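Local coordinates for protein N-acetylglucosamine-specific lectin (Saxidomus purpuratus, PDB 6M5M) that binds N-acetylglucosamine beside a calcium ion and probably serves in carbohydrate recognition as a C-type lectin, at residues Y86-G91 with C124-N129; R117-E122 with D139-V144. All coordinates share one frame; numbering follows the deposited sequence.

Contact 1: residues Y86-G91 with C124-N129; sequences YYWIGG and CMDYLN. With NAG (2-acetamido-2-deoxy-beta-D-glucopyranose), chain D.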
ATOM      1  N   TYR A  86      17.665 -17.707   1.278  1.00 36.00           N
ATOM      2  CA  TYR A  86      16.568 -17.618   2.294  1.00 32.84           C
ATOM      3  C   TYR A  86      16.618 -16.321   3.096  1.00 31.69           C
ATOM      4  O   TYR A  86      17.675 -15.719   3.418  1.00 37.23           O
ATOM      5  CB  TYR A  86      16.537 -18.841   3.240  1.00 33.36           C
ATOM      6  CG  TYR A  86      17.803 -19.093   4.021  1.00 29.95           C
ATOM      7  CD1 TYR A  86      18.031 -18.547   5.278  1.00 28.15           C
ATOM      8  CD2 TYR A  86      18.786 -19.925   3.538  1.00 28.03           C
ATOM      9  CE1 TYR A  86      19.171 -18.809   6.026  1.00 27.98           C
ATOM     10  CE2 TYR A  86      19.929 -20.200   4.268  1.00 30.46           C
ATOM     11  CZ  TYR A  86      20.162 -19.620   5.506  1.00 31.56           C
ATOM     12  OH  TYR A  86      21.317 -19.893   6.195  1.00 34.10           O
ATOM     13  N   TYR A  87      15.422 -15.834   3.412  1.00 32.74           N
ATOM     14  CA  TYR A  87      15.190 -14.595   4.164  1.00 31.62           C
ATOM     15  C   TYR A  87      14.155 -14.896   5.245  1.00 37.42           C
ATOM     16  O   TYR A  87      13.088 -15.468   4.913  1.00 35.47           O
ATOM     17  CB  TYR A  87      14.659 -13.505   3.236  1.00 37.64           C
ATOM     18  CG  TYR A  87      15.661 -12.847   2.319  1.00 29.60           C
ATOM     19  CD1 TYR A  87      16.088 -13.454   1.152  1.00 33.38           C
ATOM     20  CD2 TYR A  87      16.060 -11.544   2.539  1.00 31.26           C
ATOM     21  CE1 TYR A  87      16.937 -12.793   0.266  1.00 32.60           C
ATOM     22  CE2 TYR A  87      16.924 -10.874   1.673  1.00 30.05           C
ATOM     23  CZ  TYR A  87      17.353 -11.503   0.512  1.00 36.21           C
ATOM     24  OH  TYR A  87      18.206 -10.884  -0.378  1.00 35.45           O
ATOM     25  N   TRP A  88      14.457 -14.509   6.478  1.00 36.64           N
ATOM     26  CA  TRP A  88      13.523 -14.663   7.621  1.00 37.11           C
ATOM     27  C   TRP A  88      12.351 -13.684   7.509  1.00 34.07           C
ATOM     28  O   TRP A  88      12.548 -12.464   7.314  1.00 30.72           O
ATOM     29  CB  TRP A  88      14.281 -14.535   8.938  1.00 33.64           C
ATOM     30  CG  TRP A  88      15.287 -15.611   9.164  1.00 27.34           C
ATOM     31  CD1 TRP A  88      16.594 -15.457   9.482  1.00 28.59           C
ATOM     32  CD2 TRP A  88      15.037 -17.014   9.227  1.00 29.42           C
ATOM     33  NE1 TRP A  88      17.186 -16.655   9.697  1.00 28.99           N
ATOM     34  CE2 TRP A  88      16.261 -17.635   9.527  1.00 27.68           C
ATOM     35  CE3 TRP A  88      13.910 -17.798   9.008  1.00 30.55           C
ATOM     36  CZ2 TRP A  88      16.356 -19.017   9.643  1.00 32.85           C
ATOM     37  CZ3 TRP A  88      13.990 -19.153   9.169  1.00 32.51           C
ATOM     38  CH2 TRP A  88      15.203 -19.753   9.478  1.00 33.71           C
ATOM     39  N   ILE A  89      11.142 -14.187   7.817  1.00 31.47           N
ATOM     40  CA  ILE A  89       9.927 -13.329   7.860  1.00 34.46           C
ATOM     41  C   ILE A  89       9.140 -13.577   9.162  1.00 37.37           C
ATOM     42  O   ILE A  89       9.532 -14.448   9.922  1.00 32.75           O
ATOM     43  CB  ILE A  89       9.073 -13.531   6.616  1.00 34.49           C
ATOM     44  CG1 ILE A  89       8.604 -14.968   6.462  1.00 31.95           C
ATOM     45  CG2 ILE A  89       9.850 -13.042   5.405  1.00 35.94           C
ATOM     46  CD1 ILE A  89       7.555 -15.105   5.435  1.00 34.94           C
ATOM     47  N   GLY A  90       8.106 -12.772   9.394  1.00 39.21           N
ATOM     48  CA  GLY A  90       7.452 -12.696  10.714  1.00 36.69           C
ATOM     49  C   GLY A  90       6.318 -13.690  10.866  1.00 39.26           C
ATOM     50  O   GLY A  90       5.217 -13.275  11.259  1.00 36.46           O
ATOM     51  N   GLY A  91       6.585 -14.961  10.597  1.00 37.53           N
ATOM     52  CA  GLY A  91       5.661 -16.088  10.824  1.00 38.64           C
ATOM     53  C   GLY A  91       6.313 -17.181  11.660  1.00 40.66           C
ATOM     54  O   GLY A  91       7.504 -17.496  11.437  1.00 34.68           O
ATOM     55  N   CYS A 124       9.936 -21.639  12.318  1.00 35.03           N
ATOM     56  CA  CYS A 124       9.821 -20.215  11.916  1.00 34.68           C
ATOM     57  C   CYS A 124       9.859 -20.199  10.390  1.00 32.03           C
ATOM     58  O   CYS A 124      10.394 -21.158   9.817  1.00 38.49           O
ATOM     59  CB  CYS A 124      10.919 -19.351  12.500  1.00 35.67           C
ATOM     60  SG  CYS A 124      12.516 -20.190  12.588  1.00 48.10           S
ATOM     61  N   MET A 125       9.355 -19.137   9.770  1.00 35.49           N
ATOM     62  CA  MET A 125       9.152 -19.103   8.302  1.00 34.35           C
ATOM     63  C   MET A 125      10.231 -18.226   7.639  1.00 29.07           C
ATOM     64  O   MET A 125      10.605 -17.144   8.159  1.00 32.18           O
ATOM     65  CB  MET A 125       7.754 -18.561   7.973  1.00 37.31           C
ATOM     66  CG  MET A 125       6.660 -19.188   8.833  1.00 42.69           C
ATOM     67  SD  MET A 125       4.952 -18.522   8.581  1.00 42.59           S
ATOM     68  CE  MET A 125       4.833 -18.583   6.788  1.00 49.82           C
ATOM     69  N   ASP A 126      10.602 -18.656   6.453  1.00 35.36           N
ATOM     70  CA  ASP A 126      11.528 -17.884   5.612  1.00 36.74           C
ATOM     71  C   ASP A 126      11.078 -17.992   4.161  1.00 32.56           C
ATOM     72  O   ASP A 126      10.311 -18.884   3.846  1.00 34.07           O
ATOM     73  CB  ASP A 126      12.969 -18.383   5.739  1.00 35.26           C
ATOM     74  CG  ASP A 126      13.190 -19.858   5.465  1.00 32.94           C
ATOM     75  OD1 ASP A 126      12.241 -20.548   5.241  1.00 35.11           O
ATOM     76  OD2 ASP A 126      14.331 -20.279   5.491  1.00 37.62           O
ATOM     77  N   TYR A 127      11.429 -16.993   3.364  1.00 36.30           N
ATOM     78  CA  TYR A 127      11.351 -17.209   1.902  1.00 32.44           C
ATOM     79  C   TYR A 127      12.585 -18.063   1.604  1.00 33.63           C
ATOM     80  O   TYR A 127      13.621 -17.821   2.179  1.00 36.27           O
ATOM     81  CB  TYR A 127      11.329 -15.892   1.130  1.00 32.09           C
ATOM     82  CG  TYR A 127       9.953 -15.319   0.937  1.00 30.20           C
ATOM     83  CD1 TYR A 127       9.174 -15.670  -0.143  1.00 34.92           C
ATOM     84  CD2 TYR A 127       9.427 -14.429   1.842  1.00 28.79           C
ATOM     85  CE1 TYR A 127       7.910 -15.148  -0.328  1.00 35.38           C
ATOM     86  CE2 TYR A 127       8.169 -13.890   1.669  1.00 30.45           C
ATOM     87  CZ  TYR A 127       7.406 -14.249   0.583  1.00 32.37           C
ATOM     88  OH  TYR A 127       6.165 -13.728   0.419  1.00 36.83           O
ATOM     89  N   LEU A 128      12.419 -19.055   0.748  1.00 32.19           N
ATOM     90  CA  LEU A 128      13.420 -20.076   0.374  1.00 39.69           C
ATOM     91  C   LEU A 128      13.443 -20.222  -1.147  1.00 39.54           C
ATOM     92  O   LEU A 128      12.353 -20.379  -1.772  1.00 37.25           O
ATOM     93  CB  LEU A 128      13.074 -21.412   1.041  1.00 40.06           C
ATOM     94  CG  LEU A 128      14.017 -22.560   0.694  1.00 39.16           C
ATOM     95  CD1 LEU A 128      15.411 -22.288   1.220  1.00 40.25           C
ATOM     96  CD2 LEU A 128      13.503 -23.890   1.222  1.00 42.51           C
ATOM     97  N   ASN A 129      14.639 -20.089  -1.728  1.00 37.13           N
ATOM     98  CA  ASN A 129      14.878 -20.379  -3.161  1.00 37.60           C
ATOM     99  C   ASN A 129      15.745 -21.643  -3.268  1.00 36.88           C
ATOM    100  O   ASN A 129      16.982 -21.509  -3.272  1.00 37.35           O
ATOM    101  CB  ASN A 129      15.499 -19.163  -3.850  1.00 39.99           C
ATOM    102  CG  ASN A 129      15.664 -19.450  -5.325  1.00 37.80           C
ATOM    103  OD1 ASN A 129      14.765 -20.018  -5.930  1.00 41.64           O
ATOM    104  ND2 ASN A 129      16.757 -19.002  -5.915  1.00 47.03           N
TER
HETATM  105  C1  NAG D 202      16.554 -26.180   3.621  1.00 42.11           C
HETATM  106  C2  NAG D 202      15.810 -25.124   4.407  1.00 40.20           C
HETATM  107  C3  NAG D 202      15.074 -26.205   5.215  1.00 36.11           C
HETATM  108  C4  NAG D 202      14.293 -27.045   4.263  1.00 34.97           C
HETATM  109  C5  NAG D 202      15.093 -27.554   3.056  1.00 37.89           C
HETATM  110  C6  NAG D 202      14.159 -28.266   2.115  1.00 38.93           C
HETATM  111  C7  NAG D 202      16.230 -23.032   5.538  1.00 34.90           C
HETATM  112  C8  NAG D 202      17.180 -22.309   6.366  1.00 36.03           C
HETATM  113  N2  NAG D 202      16.660 -24.254   5.155  1.00 37.23           N
HETATM  114  O1  NAG D 202      17.918 -26.208   3.623  1.00 40.42           O
HETATM  115  O3  NAG D 202      14.183 -25.709   6.191  1.00 34.90           O
HETATM  116  O4  NAG D 202      13.723 -28.221   4.902  1.00 36.89           O
HETATM  117  O5  NAG D 202      15.823 -26.447   2.460  1.00 40.27           O
HETATM  118  O6  NAG D 202      13.315 -27.306   1.521  1.00 42.40           O
HETATM  119  O7  NAG D 202      15.147 -22.529   5.231  1.00 34.48           O

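Contact 2: residues R117-E122 with D139-V144; sequences RPDADE and DHQDCV. With CA (calcium ion), chain E; NAG (2-acetamido-2-deoxy-beta-D-glucopyranose), chain D.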
ATOM      1  N   ARG A 117       4.615 -27.446   2.181  1.00 49.99           N
ATOM      2  CA  ARG A 117       5.071 -26.668   3.354  1.00 51.55           C
ATOM      3  C   ARG A 117       3.848 -26.097   4.067  1.00 51.37           C
ATOM      4  O   ARG A 117       2.933 -25.685   3.377  1.00 50.72           O
ATOM      5  CB  ARG A 117       6.062 -25.593   2.915  1.00 49.36           C
ATOM      6  CG  ARG A 117       7.328 -26.166   2.302  1.00 49.09           C
ATOM      7  CD  ARG A 117       8.134 -26.975   3.292  1.00 49.06           C
ATOM      8  NE  ARG A 117       9.416 -27.394   2.777  1.00 48.46           N
ATOM      9  CZ  ARG A 117       9.614 -28.524   2.140  1.00 48.73           C
ATOM     10  NH1 ARG A 117       8.608 -29.343   1.947  1.00 49.94           N
ATOM     11  NH2 ARG A 117      10.807 -28.838   1.692  1.00 49.85           N
ATOM     12  N   PRO A 118       3.783 -26.077   5.413  1.00 52.15           N
ATOM     13  CA  PRO A 118       4.888 -26.460   6.284  1.00 47.71           C
ATOM     14  C   PRO A 118       4.953 -27.980   6.461  1.00 55.60           C
ATOM     15  O   PRO A 118       3.938 -28.598   6.515  1.00 53.69           O
ATOM     16  CB  PRO A 118       4.462 -25.829   7.604  1.00 49.90           C
ATOM     17  CG  PRO A 118       2.992 -26.038   7.596  1.00 52.65           C
ATOM     18  CD  PRO A 118       2.612 -25.702   6.179  1.00 50.88           C
ATOM     19  N   ASP A 119       6.168 -28.517   6.536  1.00 55.40           N
ATOM     20  CA  ASP A 119       6.380 -29.992   6.599  1.00 52.10           C
ATOM     21  C   ASP A 119       6.564 -30.458   8.050  1.00 53.67           C
ATOM     22  O   ASP A 119       6.747 -31.671   8.251  1.00 52.83           O
ATOM     23  CB  ASP A 119       7.554 -30.420   5.719  1.00 55.83           C
ATOM     24  CG  ASP A 119       8.863 -29.713   6.032  1.00 49.67           C
ATOM     25  OD1 ASP A 119       9.013 -29.218   7.152  1.00 45.62           O
ATOM     26  OD2 ASP A 119       9.719 -29.683   5.148  1.00 48.13           O
ATOM     27  N   ALA A 120       6.483 -29.544   9.021  1.00 47.87           N
ATOM     28  CA  ALA A 120       6.633 -29.842  10.462  1.00 49.90           C
ATOM     29  C   ALA A 120       6.254 -28.619  11.298  1.00 51.09           C
ATOM     30  O   ALA A 120       6.344 -27.485  10.797  1.00 47.20           O
ATOM     31  CB  ALA A 120       8.050 -30.270  10.763  1.00 49.60           C
ATOM     32  N   ASP A 121       5.886 -28.857  12.553  1.00 49.49           N
ATOM     33  CA  ASP A 121       5.437 -27.826  13.523  1.00 49.53           C
ATOM     34  C   ASP A 121       6.656 -27.205  14.227  1.00 41.67           C
ATOM     35  O   ASP A 121       7.811 -27.560  13.893  1.00 42.69           O
ATOM     36  CB  ASP A 121       4.436 -28.454  14.496  1.00 52.14           C
ATOM     37  CG  ASP A 121       3.385 -29.313  13.805  1.00 58.72           C
ATOM     38  OD1 ASP A 121       2.647 -28.791  12.942  1.00 62.37           O
ATOM     39  OD2 ASP A 121       3.327 -30.507  14.114  1.00 65.62           O
ATOM     40  N   GLU A 122       6.409 -26.292  15.171  1.00 46.02           N
ATOM     41  CA  GLU A 122       7.445 -25.601  15.976  1.00 47.47           C
ATOM     42  C   GLU A 122       8.604 -25.119  15.085  1.00 46.11           C
ATOM     43  O   GLU A 122       9.789 -25.299  15.479  1.00 42.92           O
ATOM     44  CB  GLU A 122       7.920 -26.543  17.082  1.00 52.72           C
ATOM     45  CG  GLU A 122       6.811 -26.894  18.060  1.00 58.62           C
ATOM     46  CD  GLU A 122       7.109 -28.134  18.889  1.00 65.45           C
ATOM     47  OE1 GLU A 122       7.490 -29.170  18.296  1.00 61.22           O
ATOM     48  OE2 GLU A 122       6.967 -28.057  20.120  1.00 68.32           O
ATOM     49  N   ASP A 139       9.039 -23.611   6.356  1.00 39.64           N
ATOM     50  CA  ASP A 139       9.208 -23.715   7.823  1.00 41.67           C
ATOM     51  C   ASP A 139      10.555 -24.382   8.092  1.00 32.89           C
ATOM     52  O   ASP A 139      10.822 -25.447   7.459  1.00 37.30           O
ATOM     53  CB  ASP A 139       8.088 -24.557   8.449  1.00 44.43           C
ATOM     54  CG  ASP A 139       8.071 -25.996   7.957  1.00 41.07           C
ATOM     55  OD1 ASP A 139       7.713 -26.204   6.774  1.00 36.79           O
ATOM     56  OD2 ASP A 139       8.483 -26.872   8.746  1.00 41.24           O
ATOM     57  N   HIS A 140      11.358 -23.753   8.944  1.00 35.71           N
ATOM     58  CA  HIS A 140      12.670 -24.227   9.458  1.00 34.90           C
ATOM     59  C   HIS A 140      12.515 -24.516  10.956  1.00 41.28           C
ATOM     60  O   HIS A 140      11.918 -23.671  11.620  1.00 38.88           O
ATOM     61  CB  HIS A 140      13.774 -23.162   9.205  1.00 31.32           C
ATOM     62  CG  HIS A 140      15.143 -23.748   9.310  1.00 31.81           C
ATOM     63  ND1 HIS A 140      15.546 -24.780   8.438  1.00 29.49           N
ATOM     64  CD2 HIS A 140      16.168 -23.547  10.158  1.00 29.13           C
ATOM     65  CE1 HIS A 140      16.754 -25.160   8.769  1.00 27.88           C
ATOM     66  NE2 HIS A 140      17.185 -24.398   9.778  1.00 34.23           N
ATOM     67  N   GLN A 141      13.098 -25.593  11.487  1.00 41.09           N
ATOM     68  CA  GLN A 141      12.887 -25.983  12.912  1.00 41.50           C
ATOM     69  C   GLN A 141      14.055 -25.532  13.801  1.00 45.55           C
ATOM     70  O   GLN A 141      14.034 -25.880  14.991  1.00 48.19           O
ATOM     71  CB  GLN A 141      12.617 -27.483  13.004  1.00 42.80           C
ATOM     72  CG  GLN A 141      11.147 -27.857  12.801  1.00 42.60           C
ATOM     73  CD  GLN A 141      10.562 -27.328  11.512  1.00 40.17           C
ATOM     74  OE1 GLN A 141      11.098 -27.558  10.430  1.00 44.94           O
ATOM     75  NE2 GLN A 141       9.421 -26.671  11.598  1.00 39.33           N
ATOM     76  N   ASP A 142      14.998 -24.735  13.287  1.00 39.58           N
ATOM     77  CA  ASP A 142      16.038 -24.060  14.112  1.00 39.46           C
ATOM     78  C   ASP A 142      15.821 -22.555  14.009  1.00 39.96           C
ATOM     79  O   ASP A 142      16.286 -21.894  12.994  1.00 41.40           O
ATOM     80  CB  ASP A 142      17.479 -24.443  13.762  1.00 39.14           C
ATOM     81  CG  ASP A 142      18.545 -23.764  14.619  1.00 39.33           C
ATOM     82  OD1 ASP A 142      18.203 -22.938  15.482  1.00 38.45           O
ATOM     83  OD2 ASP A 142      19.729 -24.060  14.425  1.00 45.89           O
ATOM     84  N   CYS A 143      15.139 -22.018  15.022  1.00 39.39           N
ATOM     85  CA  CYS A 143      14.693 -20.608  15.075  1.00 39.22           C
ATOM     86  C   CYS A 143      15.713 -19.747  15.813  1.00 35.98           C
ATOM     87  O   CYS A 143      15.501 -18.508  15.962  1.00 35.11           O
ATOM     88  CB  CYS A 143      13.258 -20.613  15.586  1.00 44.23           C
ATOM     89  SG  CYS A 143      12.205 -21.434  14.353  1.00 49.11           S
ATOM     90  N   VAL A 144      16.830 -20.351  16.221  1.00 37.87           N
ATOM     91  CA  VAL A 144      17.938 -19.654  16.931  1.00 35.05           C
ATOM     92  C   VAL A 144      19.239 -19.552  16.087  1.00 30.93           C
ATOM     93  O   VAL A 144      19.854 -18.486  16.043  1.00 31.97           O
ATOM     94  CB  VAL A 144      18.217 -20.433  18.226  1.00 38.75           C
ATOM     95  CG1 VAL A 144      19.235 -19.698  19.070  1.00 45.22           C
ATOM     96  CG2 VAL A 144      16.927 -20.693  18.994  1.00 41.02           C
TER
HETATM   97 CA    CA E 203      10.673 -27.652   8.102  1.00 44.41          CA
HETATM   98  C1  NAG D 202      16.554 -26.180   3.621  1.00 42.11           C
HETATM   99  C2  NAG D 202      15.810 -25.124   4.407  1.00 40.20           C
HETATM  100  C3  NAG D 202      15.074 -26.205   5.215  1.00 36.11           C
HETATM  101  C4  NAG D 202      14.293 -27.045   4.263  1.00 34.97           C
HETATM  102  C5  NAG D 202      15.093 -27.554   3.056  1.00 37.89           C
HETATM  103  C6  NAG D 202      14.159 -28.266   2.115  1.00 38.93           C
HETATM  104  C7  NAG D 202      16.230 -23.032   5.538  1.00 34.90           C
HETATM  105  C8  NAG D 202      17.180 -22.309   6.366  1.00 36.03           C
HETATM  106  N2  NAG D 202      16.660 -24.254   5.155  1.00 37.23           N
HETATM  107  O1  NAG D 202      17.918 -26.208   3.623  1.00 40.42           O
HETATM  108  O3  NAG D 202      14.183 -25.709   6.191  1.00 34.90           O
HETATM  109  O4  NAG D 202      13.723 -28.221   4.902  1.00 36.89           O
HETATM  110  O5  NAG D 202      15.823 -26.447   2.460  1.00 40.27           O
HETATM  111  O6  NAG D 202      13.315 -27.306   1.521  1.00 42.40           O
HETATM  112  O7  NAG D 202      15.147 -22.529   5.231  1.00 34.48           O
HETATM  113  O   HOH W   1      11.239 -27.529   5.749  1.00 39.55           O
HETATM  114  O   HOH W   2      13.103 -27.450   8.251  1.00 40.96           O
HETATM  115  O   HOH W   3      10.943 -29.761   8.751  1.00 44.76           O

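Contact 1: residues Y86-G91 with C124-N129
Tyr-87 O takes the amide hydrogen of Tyr-127 at 2.7 Å, N to O, and the donor lies in the carbonyl plane; Tyr-87 N returns a bond to Tyr-127 O, making this an antiparallel hydrogen-bonded pair between two central strands of the sheet. Farther along, Ile-89 N points almost straight at Met-125 O (169° at the hydrogen), while Met-125 N donates to Gly-91 O. Met-125 thus bonds to Ile-89 and Gly-91, the neighbours of Gly-90, which is the centre of an inverse gamma turn where the strand changes direction. The Met-125 side chain is bent near its end and lays SD 3.4 Å from Gly-91 CA.

The ladder separates two kinds of surface. On the Tyr-87 and Tyr-127 side, Ile-89 CG2 meets the edge of the Tyr-127 ring at CD2, 3.8 Å away; the Tyr-127 hydroxyl is held by Asp-71 and Trp-137, and Ile-74 and Ile-78 of helix 68-78 touch its side chain. On the other side, the Asp-126 carboxylate lies nearly parallel to the Trp-88 indole (17°), with Asp-126 CB 3.5 Å from Trp-88 CE3. Cys-124 SG approaches the six-membered ring of Trp-88 obliquely, 4.5 Å from its centroid. The sequence Trp-88 to Gly-90 probably corresponds to the WIG core of the C-type lectin WIGL motif.

The sugar meets this same side. With CG between the backbone N and the carbonyl carbon (chi1 58°), the Tyr-86 ring has the acetyl methyl C8 3.8 Å above its plane, over the centre, and Leu-128 CD2 reaches 3.4 Å from sugar O6. Asp-126 OD2 is modelled doubtfully close to acetyl O7; if real, Asp-126 is probably protonated and donates to that carbonyl. An aromatic face for the methyl and an acid, probably protonated, for the carbonyl is consistent with selection for an N-acetyl sugar.

Contact 2: residues R117-E122 with D139-V144
Asp-119 and Asp-139 share one calcium ion, each through one carboxylate oxygen: Asp-119 OD1 at 2.5 Å and Asp-139 OD2 at 2.4 Å from the metal. Their carboxylate planes stand 82° apart, and the cation reconciles two acidic oxygens that would otherwise probably repel. Asp-139 O and Gln-141 OE1, the latter 2.4 Å from calcium, bring the protein ligands to four; three waters complete seven.

Among the hydrogen bonds, Gln-141 is doubly useful. Bent at chi2 (54°), it presents OE1 to the metal while NE2 donates to Asp-121 O at 2.9 Å, from above the carbonyl plane, and to Asp-139 OD2 on that oxygen's anti lone pair. The amide is thereby fixed in rotation. Asp-119 N also donates to Asp-139 OD1, though the modelled place of this oxygen is less certain.

Arg-Pro-Asp at 117-119, with a cis peptide before Pro-118, probably stands where other C-type lectins carry EPN or QPD, and Asp-139 closes the WND motif begun by Trp-137 and Asn-138.

Sugar recognition here is partly indirect: water 1 and water 2 join calcium to sugar O4 and O3, and water 1 also donates to Asp-119 OD2. His-140 ND1 pairs directly with O3 at 2.8 Å, nearly straight at 172°, while the acetyl methyl C8 lies over its ring face. Arg-117 NH2 donates to sugar O6 at 2.9 Å. Asp-119 OD2 sits 3.2 Å above the Arg-117 guanidinium plane, a salt bridge of charges only with no N-H aimed at it; Arg-117 NE is hydrogen-bonded to Asn-138 OD1.

Overall arrangement
The segments alternate along the chain, 86-91, 117-122, 124-129 and then 139-144, so the two contacts interlock within one C-type lectin domain, their centres 10 Å apart. Contact 1 lies in the middle of the four-stranded antiparallel sheet ordered 99-102, 86-94, 124-130, 136-140. Contact 2 sits nearer the surface, where the loop preceding strand 124-130 meets the end of strand 136-140. Cys-124 and Cys-143 link them by a disulfide, and Trp-88 CH2 packs against His-140 CB. Both line the same N-acetylglucosamine: its acetyl group lies between residues of both, with the calcium and its waters on the O3/O4 side, so the buried sheet backs the binding site.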